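Local coordinates for protein haloacid dehalogenase-like hydrolase (Salmonella enterica subsp. enterica serovar Typhi, PDB 4EZE) that probably hydrolyses O-phosphoserine to serine and phosphate with the help of magnesium, the last step of serine biosynthesis, at residues Y86-E89 and L90-W94. Residues are numbered along the deposited sequence; the frame is centred on the assembly and turned at random.
Sequences YLRE and LSLQW
Ser-91 turns its hydroxyl back along the helix to donate a hydrogen bond to the carbonyl of Arg-88, OG to O 2.7 Å. A chi1 of 75° places OG between the backbone N and the carbonyl carbon, from where it meets Arg-88 O at a bent C=O...OG angle of 124°. The same oxygen accepts the backbone N of Leu-92, so two firm bonds grip it, and serine, small enough to fold onto its own helix, suits this buried place. Arg-88 bends its chain at chi2 and chi3, bringing NH1 to 3.5 Å from Ser-91 OG; a water donates to this OG and accepts a weak bond from NH1. NE is bonded to the OH of Tyr-84, and NH2 makes a weak bond to the carbonyl of His-298. One turn apart, Tyr-86 and Leu-90 make the apolar contact: CE2 of the ring lies 4.2 Å from Leu-90 CD2. The other methyl, CD1, sits over one face of the Trp-94 indole, toward its rim, so the branched leucine fits between two aromatic side chains. Partly exposed Glu-89 forms a salt bridge through OE1 with Arg-85, one turn earlier. From helix 81-93, Leu-87, Arg-88 and Ser-91 pack on Phe-98 of the antiparallel sheet, where Leu-87 also reaches strand 23-29; Tyr-86 and Trp-94 lie against helix 34-45. Arg-88 and Leu-92 also touch Asn-302, just after strand 299-301 of the parallel sheet.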
ATOM      1  N   TYR A  86       0.442 -13.554  17.984  1.00 48.27           N
ATOM      2  CA  TYR A  86      -0.845 -14.095  18.414  1.00 52.68           C
ATOM      3  C   TYR A  86      -2.020 -13.180  18.018  1.00 68.88           C
ATOM      4  O   TYR A  86      -3.071 -13.650  17.577  1.00 51.01           O
ATOM      5  CB  TYR A  86      -0.830 -14.401  19.922  1.00 52.10           C
ATOM      6  CG  TYR A  86      -2.127 -15.008  20.472  1.00 63.34           C
ATOM      7  CD1 TYR A  86      -2.488 -16.315  20.165  1.00 84.31           C
ATOM      8  CD2 TYR A  86      -2.981 -14.279  21.307  1.00 82.99           C
ATOM      9  CE1 TYR A  86      -3.655 -16.876  20.657  1.00 53.86           C
ATOM     10  CE2 TYR A  86      -4.154 -14.839  21.811  1.00 61.02           C
ATOM     11  CZ  TYR A  86      -4.478 -16.144  21.480  1.00 70.38           C
ATOM     12  OH  TYR A  86      -5.631 -16.733  21.948  1.00 79.85           O
ATOM     13  N   LEU A  87      -1.854 -11.871  18.169  1.00 54.54           N
ATOM     14  CA  LEU A  87      -2.929 -10.960  17.783  1.00 42.66           C
ATOM     15  C   LEU A  87      -3.251 -11.124  16.269  1.00 34.51           C
ATOM     16  O   LEU A  87      -4.407 -11.327  15.860  1.00 43.07           O
ATOM     17  CB  LEU A  87      -2.536  -9.527  18.137  1.00 46.12           C
ATOM     18  CG  LEU A  87      -3.675  -8.499  18.142  1.00 58.74           C
ATOM     19  CD1 LEU A  87      -4.869  -8.985  18.933  1.00 46.87           C
ATOM     20  CD2 LEU A  87      -3.200  -7.166  18.690  1.00 61.93           C
ATOM     21  N   ARG A  88      -2.199 -11.097  15.468  1.00 36.37           N
ATOM     22  CA  ARG A  88      -2.276 -11.261  14.031  1.00 47.91           C
ATOM     23  C   ARG A  88      -2.963 -12.563  13.644  1.00 58.57           C
ATOM     24  O   ARG A  88      -3.884 -12.557  12.845  1.00 47.36           O
ATOM     25  CB  ARG A  88      -0.877 -11.216  13.412  1.00 38.30           C
ATOM     26  CG  ARG A  88      -0.890 -11.395  11.878  1.00 46.58           C
ATOM     27  CD  ARG A  88      -1.783 -10.335  11.207  1.00 45.36           C
ATOM     28  NE  ARG A  88      -1.208  -8.984  11.319  1.00 44.03           N
ATOM     29  CZ  ARG A  88      -1.889  -7.830  11.234  1.00 51.84           C
ATOM     30  NH1 ARG A  88      -3.219  -7.806  11.060  1.00 36.18           N
ATOM     31  NH2 ARG A  88      -1.221  -6.679  11.341  1.00 39.77           N
ATOM     32  N   GLU A  89      -2.520 -13.680  14.202  1.00 47.24           N
ATOM     33  CA  GLU A  89      -3.142 -14.956  13.864  1.00 62.13           C
ATOM     34  C   GLU A  89      -4.636 -14.928  14.191  1.00 40.28           C
ATOM     35  O   GLU A  89      -5.485 -15.459  13.459  1.00 55.29           O
ATOM     36  CB  GLU A  89      -2.458 -16.097  14.626  1.00 64.43           C
ATOM     37  CG  GLU A  89      -3.349 -17.320  14.849  1.00 64.40           C
ATOM     38  CD  GLU A  89      -2.719 -18.336  15.800  1.00117.78           C
ATOM     39  OE1 GLU A  89      -1.501 -18.594  15.693  1.00 76.35           O
ATOM     40  OE2 GLU A  89      -3.436 -18.885  16.662  1.00 73.40           O
ATOM     41  N   LEU A  90      -4.940 -14.306  15.315  1.00 45.08           N
ATOM     42  CA  LEU A  90      -6.300 -14.178  15.799  1.00 41.45           C
ATOM     43  C   LEU A  90      -7.121 -13.298  14.884  1.00 44.72           C
ATOM     44  O   LEU A  90      -8.335 -13.484  14.735  1.00 48.85           O
ATOM     45  CB  LEU A  90      -6.254 -13.559  17.185  1.00 51.89           C
ATOM     46  CG  LEU A  90      -7.504 -13.615  18.041  1.00 59.34           C
ATOM     47  CD1 LEU A  90      -7.989 -15.049  18.149  1.00 86.60           C
ATOM     48  CD2 LEU A  90      -7.135 -13.089  19.412  1.00 52.32           C
ATOM     49  N   SER A  91      -6.466 -12.318  14.281  1.00 49.25           N
ATOM     50  CA  SER A  91      -7.202 -11.361  13.474  1.00 44.44           C
ATOM     51  C   SER A  91      -7.540 -12.044  12.178  1.00 44.42           C
ATOM     52  O   SER A  91      -8.520 -11.692  11.523  1.00 43.52           O
ATOM     53  CB  SER A  91      -6.362 -10.121  13.199  1.00 36.91           C
ATOM     54  OG  SER A  91      -5.351 -10.381  12.227  1.00 42.00           O
ATOM     55  N   LEU A  92      -6.723 -13.023  11.795  1.00 44.84           N
ATOM     56  CA  LEU A  92      -6.984 -13.767  10.560  1.00 41.55           C
ATOM     57  C   LEU A  92      -8.061 -14.833  10.790  1.00 41.10           C
ATOM     58  O   LEU A  92      -8.803 -15.184   9.887  1.00 57.53           O
ATOM     59  CB  LEU A  92      -5.703 -14.382   9.984  1.00 48.35           C
ATOM     60  CG  LEU A  92      -4.562 -13.439   9.571  1.00 58.94           C
ATOM     61  CD1 LEU A  92      -3.509 -14.254   8.831  1.00 57.27           C
ATOM     62  CD2 LEU A  92      -5.034 -12.265   8.717  1.00 53.00           C
ATOM     63  N   GLN A  93      -8.191 -15.310  12.017  1.00 49.00           N
ATOM     64  CA  GLN A  93      -9.180 -16.349  12.280  1.00 50.26           C
ATOM     65  C   GLN A  93     -10.529 -15.722  12.523  1.00 49.50           C
ATOM     66  O   GLN A  93     -11.555 -16.244  12.091  1.00 58.31           O
ATOM     67  CB  GLN A  93      -8.769 -17.201  13.490  1.00 47.11           C
ATOM     68  CG  GLN A  93      -8.882 -18.691  13.267  1.00102.95           C
ATOM     69  CD  GLN A  93      -8.138 -19.468  14.327  1.00121.95           C
ATOM     70  OE1 GLN A  93      -8.113 -19.073  15.494  1.00 88.26           O
ATOM     71  NE2 GLN A  93      -7.519 -20.573  13.927  1.00148.41           N
ATOM     72  N   TRP A  94     -10.556 -14.597  13.230  1.00 52.10           N
ATOM     73  CA  TRP A  94     -11.839 -13.919  13.403  1.00 40.91           C
ATOM     74  C   TRP A  94     -12.067 -12.843  12.353  1.00 48.10           C
ATOM     75  O   TRP A  94     -13.099 -12.169  12.383  1.00 44.11           O
ATOM     76  CB  TRP A  94     -11.955 -13.245  14.782  1.00 44.39           C
ATOM     77  CG  TRP A  94     -11.647 -14.116  15.935  1.00 79.07           C
ATOM     78  CD1 TRP A  94     -11.375 -15.448  15.910  1.00 54.82           C
ATOM     79  CD2 TRP A  94     -11.615 -13.719  17.312  1.00 59.61           C
ATOM     80  NE1 TRP A  94     -11.156 -15.903  17.189  1.00 68.61           N
ATOM     81  CE2 TRP A  94     -11.307 -14.860  18.066  1.00 77.41           C
ATOM     82  CE3 TRP A  94     -11.817 -12.507  17.975  1.00 46.98           C
ATOM     83  CZ2 TRP A  94     -11.191 -14.824  19.452  1.00 74.37           C
ATOM     84  CZ3 TRP A  94     -11.707 -12.474  19.352  1.00 63.14           C
ATOM     85  CH2 TRP A  94     -11.399 -13.622  20.074  1.00 64.41           C
TER
HETATM   86  O   HOH W   1      -5.877  -8.813   9.768  1.00 41.33           O